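Side-chain contacts in 432aa long hypothetical deoxyribodipyrimidine photolyase (Sulfolobus tokodaii, PDB 2E0I), which probably repairs UV-induced pyrimidine dimers in DNA using light, with one FAD as catalytic cofactor and a second as a likely light-harvesting antenna: residues 145-148 / 149-152; 169-172 / 173-176; 317-320 / 321-325. All blocks are in the same frame, centred on the assembly; numbering follows the deposited sequence.

Interaction 1. Residues 145-148 / 149-152; sequences NEVS and KVKV
Val147 and Val150 meet on the firm side of this chain reversal, a type I beta turn in which Val150 N donates to Val147 O at 2.9 Å. The donor sits above the carbonyl plane, 56° out of it, with an N-H...O angle of 148°. Beside this bond the two valines lie methyl to methyl, CG2 of Val147 being 4.2 Å from CG2 of Val150. That small apolar patch faces inward: Val147 packs on Thr130 and Leu134 of loops and on Tyr245 of helix 238-256, and Leu134 touches Val150 as well.

The outer side, where Asn145, Glu146 and Lys149 are exposed to solvent, is looser. With CG beside its backbone N (chi1 -65°), the extended chain of Lys149 runs back past the carbonyl groups of Asn145 and Glu146, its CE 3.2 Å from Asn145 O. NZ is 3.6 Å from Asn145 O, and Glu146 OE2 lies 6.8 Å from NZ, too far for a salt bridge; the Glu146 carboxylate bonds weakly to His136 and His137. Ser148 OG turns to Tyr144 O, one turn back.

Across the turn, one backbone hydrogen bond and a single methyl contact do the joining, while the lysine's charge probably adds only diffuse electrostatic help.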
ATOM      1  N   ASN A 145      -4.826  12.086  18.536  1.00 38.99           N
ATOM      2  CA  ASN A 145      -4.669  12.977  19.681  1.00 41.17           C
ATOM      3  C   ASN A 145      -3.941  12.329  20.842  1.00 41.63           C
ATOM      4  O   ASN A 145      -3.105  12.962  21.475  1.00 42.51           O
ATOM      5  CB  ASN A 145      -6.027  13.469  20.162  1.00 42.64           C
ATOM      6  CG  ASN A 145      -6.732  14.313  19.129  1.00 44.88           C
ATOM      7  OD1 ASN A 145      -7.859  14.756  19.348  1.00 45.47           O
ATOM      8  ND2 ASN A 145      -6.074  14.542  17.990  1.00 45.51           N
ATOM      9  N   GLU A 146      -4.253  11.068  21.118  1.00 42.07           N
ATOM     10  CA  GLU A 146      -3.623  10.359  22.224  1.00 43.37           C
ATOM     11  C   GLU A 146      -2.183   9.938  21.913  1.00 42.73           C
ATOM     12  O   GLU A 146      -1.268  10.174  22.709  1.00 43.77           O
ATOM     13  CB  GLU A 146      -4.485   9.132  22.610  1.00 46.18           C
ATOM     14  CG  GLU A 146      -4.033   8.350  23.868  1.00 50.98           C
ATOM     15  CD  GLU A 146      -5.148   7.485  24.509  1.00 53.91           C
ATOM     16  OE1 GLU A 146      -4.825   6.649  25.382  1.00 56.09           O
ATOM     17  OE2 GLU A 146      -6.346   7.633  24.168  1.00 54.85           O
ATOM     18  N   VAL A 147      -1.973   9.355  20.740  1.00 41.53           N
ATOM     19  CA  VAL A 147      -0.648   8.867  20.373  1.00 40.44           C
ATOM     20  C   VAL A 147       0.364   9.901  19.851  1.00 38.57           C
ATOM     21  O   VAL A 147       1.574   9.734  20.021  1.00 37.32           O
ATOM     22  CB  VAL A 147      -0.782   7.708  19.351  1.00 41.19           C
ATOM     23  CG1 VAL A 147      -0.942   8.259  17.935  1.00 40.59           C
ATOM     24  CG2 VAL A 147       0.403   6.776  19.474  1.00 42.01           C
ATOM     25  N   SER A 148      -0.119  10.968  19.224  1.00 37.27           N
ATOM     26  CA  SER A 148       0.783  11.991  18.697  1.00 35.85           C
ATOM     27  C   SER A 148       1.560  12.701  19.806  1.00 35.37           C
ATOM     28  O   SER A 148       2.595  13.312  19.559  1.00 34.79           O
ATOM     29  CB  SER A 148       0.007  13.019  17.872  1.00 34.32           C
ATOM     30  OG  SER A 148      -0.831  13.803  18.690  1.00 31.91           O
ATOM     31  N   LYS A 149       1.057  12.616  21.030  1.00 36.31           N
ATOM     32  CA  LYS A 149       1.723  13.252  22.153  1.00 35.60           C
ATOM     33  C   LYS A 149       2.986  12.470  22.473  1.00 34.63           C
ATOM     34  O   LYS A 149       3.904  12.992  23.099  1.00 34.85           O
ATOM     35  CB  LYS A 149       0.801  13.279  23.371  1.00 37.11           C
ATOM     36  CG  LYS A 149      -0.449  14.125  23.197  1.00 39.48           C
ATOM     37  CD  LYS A 149      -1.409  13.917  24.373  1.00 41.59           C
ATOM     38  CE  LYS A 149      -2.745  14.622  24.162  1.00 41.90           C
ATOM     39  NZ  LYS A 149      -3.839  13.902  24.885  1.00 43.03           N
ATOM     40  N   VAL A 150       3.029  11.213  22.043  1.00 33.48           N
ATOM     41  CA  VAL A 150       4.201  10.372  22.284  1.00 32.35           C
ATOM     42  C   VAL A 150       5.340  10.812  21.372  1.00 31.58           C
ATOM     43  O   VAL A 150       5.106  11.306  20.265  1.00 31.70           O
ATOM     44  CB  VAL A 150       3.906   8.901  21.985  1.00 33.08           C
ATOM     45  CG1 VAL A 150       5.050   8.033  22.482  1.00 32.04           C
ATOM     46  CG2 VAL A 150       2.595   8.502  22.617  1.00 33.73           C
ATOM     47  N   LYS A 151       6.574  10.623  21.823  1.00 30.49           N
ATOM     48  CA  LYS A 151       7.709  11.033  21.017  1.00 30.09           C
ATOM     49  C   LYS A 151       8.171   9.945  20.075  1.00 29.41           C
ATOM     50  O   LYS A 151       8.448   8.829  20.499  1.00 30.09           O
ATOM     51  CB  LYS A 151       8.880  11.424  21.897  1.00 31.22           C
ATOM     52  CG  LYS A 151       9.873  12.283  21.167  1.00 33.22           C
ATOM     53  CD  LYS A 151      11.291  11.819  21.368  1.00 33.76           C
ATOM     54  CE  LYS A 151      12.227  12.744  20.609  1.00 35.90           C
ATOM     55  NZ  LYS A 151      13.606  12.207  20.578  1.00 39.79           N
ATOM     56  N   VAL A 152       8.262  10.284  18.797  1.00 27.97           N
ATOM     57  CA  VAL A 152       8.709   9.349  17.780  1.00 27.06           C
ATOM     58  C   VAL A 152      10.207   9.087  17.933  1.00 27.54           C
ATOM     59  O   VAL A 152      10.988  10.016  18.101  1.00 26.18           O
ATOM     60  CB  VAL A 152       8.455   9.914  16.375  1.00 26.51           C
ATOM     61  CG1 VAL A 152       8.983   8.943  15.328  1.00 25.79           C
ATOM     62  CG2 VAL A 152       6.961  10.185  16.177  1.00 23.87           C
TER

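Interaction 2. Residues 169-172 / 173-176; sequences MNVD and FLLT
Phe173 and Met169 form a Met-aromatic contact. The phenylalanine CB lies 3.5 Å from Asn170 O, the carbonyl that also accepts from Phe173 N at 2.9 Å. CG, anti to the backbone N (chi1 168°), comes 3.7 Å from Met169 SD, which sits over one face of the ring, displaced from the ring centre. CD1 meets the same sulfur at 3.9 Å. On the other flank CD2 lies 4.1 Å from Met169 CE, and CE2 is 4.2 Å from that methyl, because the methionine bends at chi3 (-94°) and folds its end across the face. The ring also rests on Val74 and Ala35, and the methionine on Phe76, so the pair packs against strands 28-35 and 73-76 of the parallel sheet.

The backbone winds in 3-10 fashion, with Leu174 N donating to Val171 O and Leu175 N to Asp172 O; separately, the Thr176 hydroxyl bonds to Phe173 O. Val171 and Leu174 pack on helix 48-66, Leu174 on strand 28-35 as well.

Sulfur and methyl together give the aromatic face a polarisable, uncharged cover, so the attraction is probably largely dispersive, while the i to i+3 backbone bonds hold the two residues one turn apart.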
ATOM      1  N   MET A 169      21.834 -17.299  -4.351  1.00 36.66           N
ATOM      2  CA  MET A 169      21.734 -16.665  -5.654  1.00 35.74           C
ATOM      3  C   MET A 169      21.841 -15.169  -5.383  1.00 35.45           C
ATOM      4  O   MET A 169      21.878 -14.737  -4.225  1.00 35.10           O
ATOM      5  CB  MET A 169      20.369 -16.940  -6.290  1.00 36.65           C
ATOM      6  CG  MET A 169      20.022 -18.394  -6.489  1.00 36.86           C
ATOM      7  SD  MET A 169      18.377 -18.602  -7.190  1.00 38.05           S
ATOM      8  CE  MET A 169      17.364 -18.813  -5.671  1.00 35.93           C
ATOM      9  N   ASN A 170      21.874 -14.377  -6.447  1.00 34.75           N
ATOM     10  CA  ASN A 170      21.950 -12.933  -6.305  1.00 34.76           C
ATOM     11  C   ASN A 170      20.736 -12.280  -6.965  1.00 34.01           C
ATOM     12  O   ASN A 170      19.982 -12.943  -7.670  1.00 34.38           O
ATOM     13  CB  ASN A 170      23.249 -12.425  -6.914  1.00 35.71           C
ATOM     14  CG  ASN A 170      23.543 -13.058  -8.239  1.00 37.56           C
ATOM     15  OD1 ASN A 170      22.780 -12.903  -9.196  1.00 39.21           O
ATOM     16  ND2 ASN A 170      24.652 -13.788  -8.311  1.00 38.87           N
ATOM     17  N   VAL A 171      20.546 -10.986  -6.728  1.00 32.57           N
ATOM     18  CA  VAL A 171      19.403 -10.265  -7.275  1.00 31.29           C
ATOM     19  C   VAL A 171      19.052 -10.547  -8.729  1.00 31.15           C
ATOM     20  O   VAL A 171      17.889 -10.414  -9.117  1.00 29.63           O
ATOM     21  CB  VAL A 171      19.579  -8.770  -7.097  1.00 30.63           C
ATOM     22  CG1 VAL A 171      19.353  -8.418  -5.657  1.00 30.86           C
ATOM     23  CG2 VAL A 171      20.966  -8.358  -7.524  1.00 29.25           C
ATOM     24  N   ASP A 172      20.046 -10.932  -9.527  1.00 31.17           N
ATOM     25  CA  ASP A 172      19.814 -11.259 -10.938  1.00 32.00           C
ATOM     26  C   ASP A 172      18.590 -12.184 -11.066  1.00 29.71           C
ATOM     27  O   ASP A 172      17.747 -12.009 -11.939  1.00 28.61           O
ATOM     28  CB  ASP A 172      21.050 -11.962 -11.549  1.00 36.05           C
ATOM     29  CG  ASP A 172      21.999 -10.994 -12.299  1.00 40.56           C
ATOM     30  OD1 ASP A 172      23.037 -11.464 -12.841  1.00 42.41           O
ATOM     31  OD2 ASP A 172      21.716  -9.772 -12.353  1.00 42.67           O
ATOM     32  N   PHE A 173      18.508 -13.170 -10.181  1.00 28.35           N
ATOM     33  CA  PHE A 173      17.411 -14.131 -10.178  1.00 26.25           C
ATOM     34  C   PHE A 173      16.043 -13.476 -10.122  1.00 25.92           C
ATOM     35  O   PHE A 173      15.102 -13.958 -10.745  1.00 25.93           O
ATOM     36  CB  PHE A 173      17.548 -15.087  -8.988  1.00 24.88           C
ATOM     37  CG  PHE A 173      16.325 -15.924  -8.741  1.00 23.92           C
ATOM     38  CD1 PHE A 173      15.912 -16.875  -9.673  1.00 23.29           C
ATOM     39  CD2 PHE A 173      15.555 -15.724  -7.602  1.00 23.52           C
ATOM     40  CE1 PHE A 173      14.739 -17.611  -9.473  1.00 23.23           C
ATOM     41  CE2 PHE A 173      14.381 -16.454  -7.393  1.00 23.73           C
ATOM     42  CZ  PHE A 173      13.971 -17.399  -8.331  1.00 22.73           C
ATOM     43  N   LEU A 174      15.940 -12.380  -9.372  1.00 25.64           N
ATOM     44  CA  LEU A 174      14.675 -11.675  -9.211  1.00 24.82           C
ATOM     45  C   LEU A 174      14.134 -11.008 -10.475  1.00 25.44           C
ATOM     46  O   LEU A 174      12.936 -10.703 -10.546  1.00 24.98           O
ATOM     47  CB  LEU A 174      14.790 -10.653  -8.078  1.00 23.05           C
ATOM     48  CG  LEU A 174      15.026 -11.268  -6.693  1.00 22.24           C
ATOM     49  CD1 LEU A 174      15.292 -10.173  -5.695  1.00 23.06           C
ATOM     50  CD2 LEU A 174      13.831 -12.103  -6.271  1.00 19.38           C
ATOM     51  N   LEU A 175      14.994 -10.803 -11.474  1.00 25.35           N
ATOM     52  CA  LEU A 175      14.567 -10.169 -12.718  1.00 25.68           C
ATOM     53  C   LEU A 175      13.451 -10.921 -13.465  1.00 26.65           C
ATOM     54  O   LEU A 175      12.749 -10.346 -14.302  1.00 26.81           O
ATOM     55  CB  LEU A 175      15.767  -9.941 -13.651  1.00 24.43           C
ATOM     56  CG  LEU A 175      16.653  -8.711 -13.401  1.00 24.58           C
ATOM     57  CD1 LEU A 175      15.800  -7.592 -12.812  1.00 24.24           C
ATOM     58  CD2 LEU A 175      17.780  -9.038 -12.444  1.00 25.86           C
ATOM     59  N   THR A 176      13.270 -12.196 -13.158  1.00 27.62           N
ATOM     60  CA  THR A 176      12.223 -12.979 -13.810  1.00 29.27           C
ATOM     61  C   THR A 176      10.855 -12.435 -13.470  1.00 28.76           C
ATOM     62  O   THR A 176       9.948 -12.451 -14.301  1.00 29.15           O
ATOM     63  CB  THR A 176      12.200 -14.420 -13.337  1.00 31.44           C
ATOM     64  OG1 THR A 176      13.535 -14.950 -13.347  1.00 38.28           O
ATOM     65  CG2 THR A 176      11.293 -15.245 -14.242  1.00 30.20           C
TER

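Interaction 3. Residues 317-320 / 321-325; sequences FFLV and KVLFV
The backbone of helix 309-322 widens as it ends: Lys321 N still makes an alpha-type bond to Phe317 O (2.8 Å), but Leu323 N reaches five residues back to Phe318 O at 2.9 Å, with a weak bond from Val322 N to the same oxygen, and Val325 N six back to Leu319 O, in the carbonyl plane. Around this frame the side chains pack. The Phe318 ring takes Val322 CG1 over one face, 4.0 Å from the ring centroid and 24° off its normal, a CH-pi contact. Leu323 approaches the same ring obliquely, its CG 3.5 Å from Phe318 CE2. Phe317 crosses the aliphatic part of Lys321 at about a right angle, with Phe317 CE1 3.7 Å from Lys321 CB, while Phe317 CE2 meets a methyl of Val322.

The i to i+5 bond marks a pi-type turn at the helix end, in the largely helical FAD-binding part of the photolyase fold, and Phe324, with positive phi (49°), turns the chain out. Beyond it Val325 lies beside Leu319, and Val325 CB is 3.5 Å from Leu319 CD1; Phe324 CA sits 3.2 Å from Val320 O, in a CA-H...O contact.

Helix 278-286 covers Leu319 and Leu323, and helix 414-427 covers Val322 and Phe324. The ammonium of Lys321 is held by Ser355 OG and Arg363 O, with a cation-pi contact to Phe362.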
ATOM      1  N   PHE A 317     -15.828   4.848  -3.945  1.00 28.50           N
ATOM      2  CA  PHE A 317     -17.196   5.207  -3.603  1.00 28.57           C
ATOM      3  C   PHE A 317     -18.131   4.727  -4.709  1.00 28.77           C
ATOM      4  O   PHE A 317     -19.094   4.009  -4.459  1.00 29.64           O
ATOM      5  CB  PHE A 317     -17.313   6.731  -3.454  1.00 29.11           C
ATOM      6  CG  PHE A 317     -18.733   7.244  -3.465  1.00 31.02           C
ATOM      7  CD1 PHE A 317     -19.541   7.142  -2.329  1.00 31.84           C
ATOM      8  CD2 PHE A 317     -19.275   7.820  -4.621  1.00 31.69           C
ATOM      9  CE1 PHE A 317     -20.873   7.607  -2.342  1.00 30.99           C
ATOM     10  CE2 PHE A 317     -20.604   8.287  -4.646  1.00 30.64           C
ATOM     11  CZ  PHE A 317     -21.402   8.179  -3.500  1.00 30.08           C
ATOM     12  N   PHE A 318     -17.823   5.130  -5.936  1.00 28.84           N
ATOM     13  CA  PHE A 318     -18.612   4.791  -7.104  1.00 27.79           C
ATOM     14  C   PHE A 318     -18.865   3.292  -7.278  1.00 28.58           C
ATOM     15  O   PHE A 318     -19.971   2.874  -7.649  1.00 30.01           O
ATOM     16  CB  PHE A 318     -17.928   5.337  -8.355  1.00 27.49           C
ATOM     17  CG  PHE A 318     -18.810   5.343  -9.568  1.00 28.62           C
ATOM     18  CD1 PHE A 318     -19.682   6.402  -9.799  1.00 28.71           C
ATOM     19  CD2 PHE A 318     -18.793   4.278 -10.468  1.00 27.17           C
ATOM     20  CE1 PHE A 318     -20.516   6.399 -10.903  1.00 28.32           C
ATOM     21  CE2 PHE A 318     -19.625   4.269 -11.575  1.00 26.03           C
ATOM     22  CZ  PHE A 318     -20.484   5.327 -11.794  1.00 27.29           C
ATOM     23  N   LEU A 319     -17.854   2.473  -7.020  1.00 27.38           N
ATOM     24  CA  LEU A 319     -18.036   1.040  -7.182  1.00 26.76           C
ATOM     25  C   LEU A 319     -18.944   0.449  -6.111  1.00 26.69           C
ATOM     26  O   LEU A 319     -19.774  -0.415  -6.392  1.00 27.14           O
ATOM     27  CB  LEU A 319     -16.692   0.312  -7.148  1.00 25.60           C
ATOM     28  CG  LEU A 319     -16.792  -1.217  -7.206  1.00 24.70           C
ATOM     29  CD1 LEU A 319     -17.253  -1.643  -8.587  1.00 24.50           C
ATOM     30  CD2 LEU A 319     -15.448  -1.847  -6.868  1.00 24.43           C
ATOM     31  N   VAL A 320     -18.804   0.922  -4.885  1.00 25.24           N
ATOM     32  CA  VAL A 320     -19.594   0.361  -3.816  1.00 26.10           C
ATOM     33  C   VAL A 320     -20.985   0.948  -3.644  1.00 27.77           C
ATOM     34  O   VAL A 320     -21.978   0.219  -3.643  1.00 26.95           O
ATOM     35  CB  VAL A 320     -18.840   0.464  -2.480  1.00 25.39           C
ATOM     36  CG1 VAL A 320     -19.646  -0.196  -1.383  1.00 23.85           C
ATOM     37  CG2 VAL A 320     -17.471  -0.193  -2.605  1.00 24.12           C
ATOM     38  N   LYS A 321     -21.056   2.267  -3.504  1.00 29.54           N
ATOM     39  CA  LYS A 321     -22.329   2.939  -3.279  1.00 29.17           C
ATOM     40  C   LYS A 321     -23.114   3.388  -4.499  1.00 30.06           C
ATOM     41  O   LYS A 321     -24.173   3.984  -4.359  1.00 31.89           O
ATOM     42  CB  LYS A 321     -22.115   4.113  -2.321  1.00 27.71           C
ATOM     43  CG  LYS A 321     -21.772   3.626  -0.925  1.00 27.99           C
ATOM     44  CD  LYS A 321     -21.520   4.748   0.052  1.00 28.20           C
ATOM     45  CE  LYS A 321     -21.200   4.186   1.434  1.00 26.92           C
ATOM     46  NZ  LYS A 321     -20.848   5.261   2.416  1.00 28.49           N
ATOM     47  N   VAL A 322     -22.621   3.098  -5.694  1.00 30.61           N
ATOM     48  CA  VAL A 322     -23.344   3.491  -6.893  1.00 30.71           C
ATOM     49  C   VAL A 322     -23.566   2.295  -7.802  1.00 30.58           C
ATOM     50  O   VAL A 322     -24.668   2.087  -8.275  1.00 31.62           O
ATOM     51  CB  VAL A 322     -22.605   4.629  -7.656  1.00 31.03           C
ATOM     52  CG1 VAL A 322     -23.266   4.892  -8.996  1.00 30.29           C
ATOM     53  CG2 VAL A 322     -22.636   5.904  -6.826  1.00 30.13           C
ATOM     54  N   LEU A 323     -22.531   1.500  -8.042  1.00 30.72           N
ATOM     55  CA  LEU A 323     -22.685   0.330  -8.903  1.00 30.66           C
ATOM     56  C   LEU A 323     -23.082  -0.850  -8.032  1.00 30.93           C
ATOM     57  O   LEU A 323     -23.324  -1.955  -8.524  1.00 32.41           O
ATOM     58  CB  LEU A 323     -21.378   0.020  -9.650  1.00 29.13           C
ATOM     59  CG  LEU A 323     -20.837   1.086 -10.611  1.00 27.89           C
ATOM     60  CD1 LEU A 323     -19.553   0.601 -11.231  1.00 27.60           C
ATOM     61  CD2 LEU A 323     -21.855   1.387 -11.692  1.00 27.92           C
ATOM     62  N   PHE A 324     -23.139  -0.592  -6.729  1.00 30.73           N
ATOM     63  CA  PHE A 324     -23.507  -1.584  -5.726  1.00 31.40           C
ATOM     64  C   PHE A 324     -22.750  -2.924  -5.870  1.00 31.21           C
ATOM     65  O   PHE A 324     -23.351  -4.007  -5.945  1.00 30.78           O
ATOM     66  CB  PHE A 324     -25.029  -1.785  -5.766  1.00 33.29           C
ATOM     67  CG  PHE A 324     -25.598  -2.425  -4.529  1.00 35.66           C
ATOM     68  CD1 PHE A 324     -25.098  -2.114  -3.268  1.00 35.78           C
ATOM     69  CD2 PHE A 324     -26.661  -3.330  -4.624  1.00 37.36           C
ATOM     70  CE1 PHE A 324     -25.646  -2.695  -2.120  1.00 37.13           C
ATOM     71  CE2 PHE A 324     -27.218  -3.918  -3.478  1.00 37.50           C
ATOM     72  CZ  PHE A 324     -26.710  -3.600  -2.228  1.00 36.96           C
ATOM     73  N   VAL A 325     -21.420  -2.831  -5.909  1.00 29.79           N
ATOM     74  CA  VAL A 325     -20.552  -4.001  -6.011  1.00 28.48           C
ATOM     75  C   VAL A 325     -19.792  -4.174  -4.680  1.00 29.23           C
ATOM     76  O   VAL A 325     -19.314  -3.203  -4.088  1.00 29.25           O
ATOM     77  CB  VAL A 325     -19.550  -3.849  -7.173  1.00 26.93           C
ATOM     78  CG1 VAL A 325     -18.575  -5.008  -7.172  1.00 26.15           C
ATOM     79  CG2 VAL A 325     -20.294  -3.783  -8.491  1.00 24.61           C
TER

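All three contacts are local turns or helix ends, set well apart in one chain, and none touches another. The centre of interaction 1 lies 41 Å from that of interaction 2 and 36 Å from that of interaction 3. The centres of interactions 2 and 3 are 41 Å apart. Interaction 1 lies where helix 140-147 passes into the long connection to helix 189-196, beside helix 238-256, and interaction 2 lies further along it, against the parallel sheet. Interaction 3 lies across the chain's centre from interaction 2, in the FAD-binding part. Their distances to bound FAD differ: about 7 Å from the Leu174 side chain, 8 Å from that of Val320 and 13 Å from that of Val147.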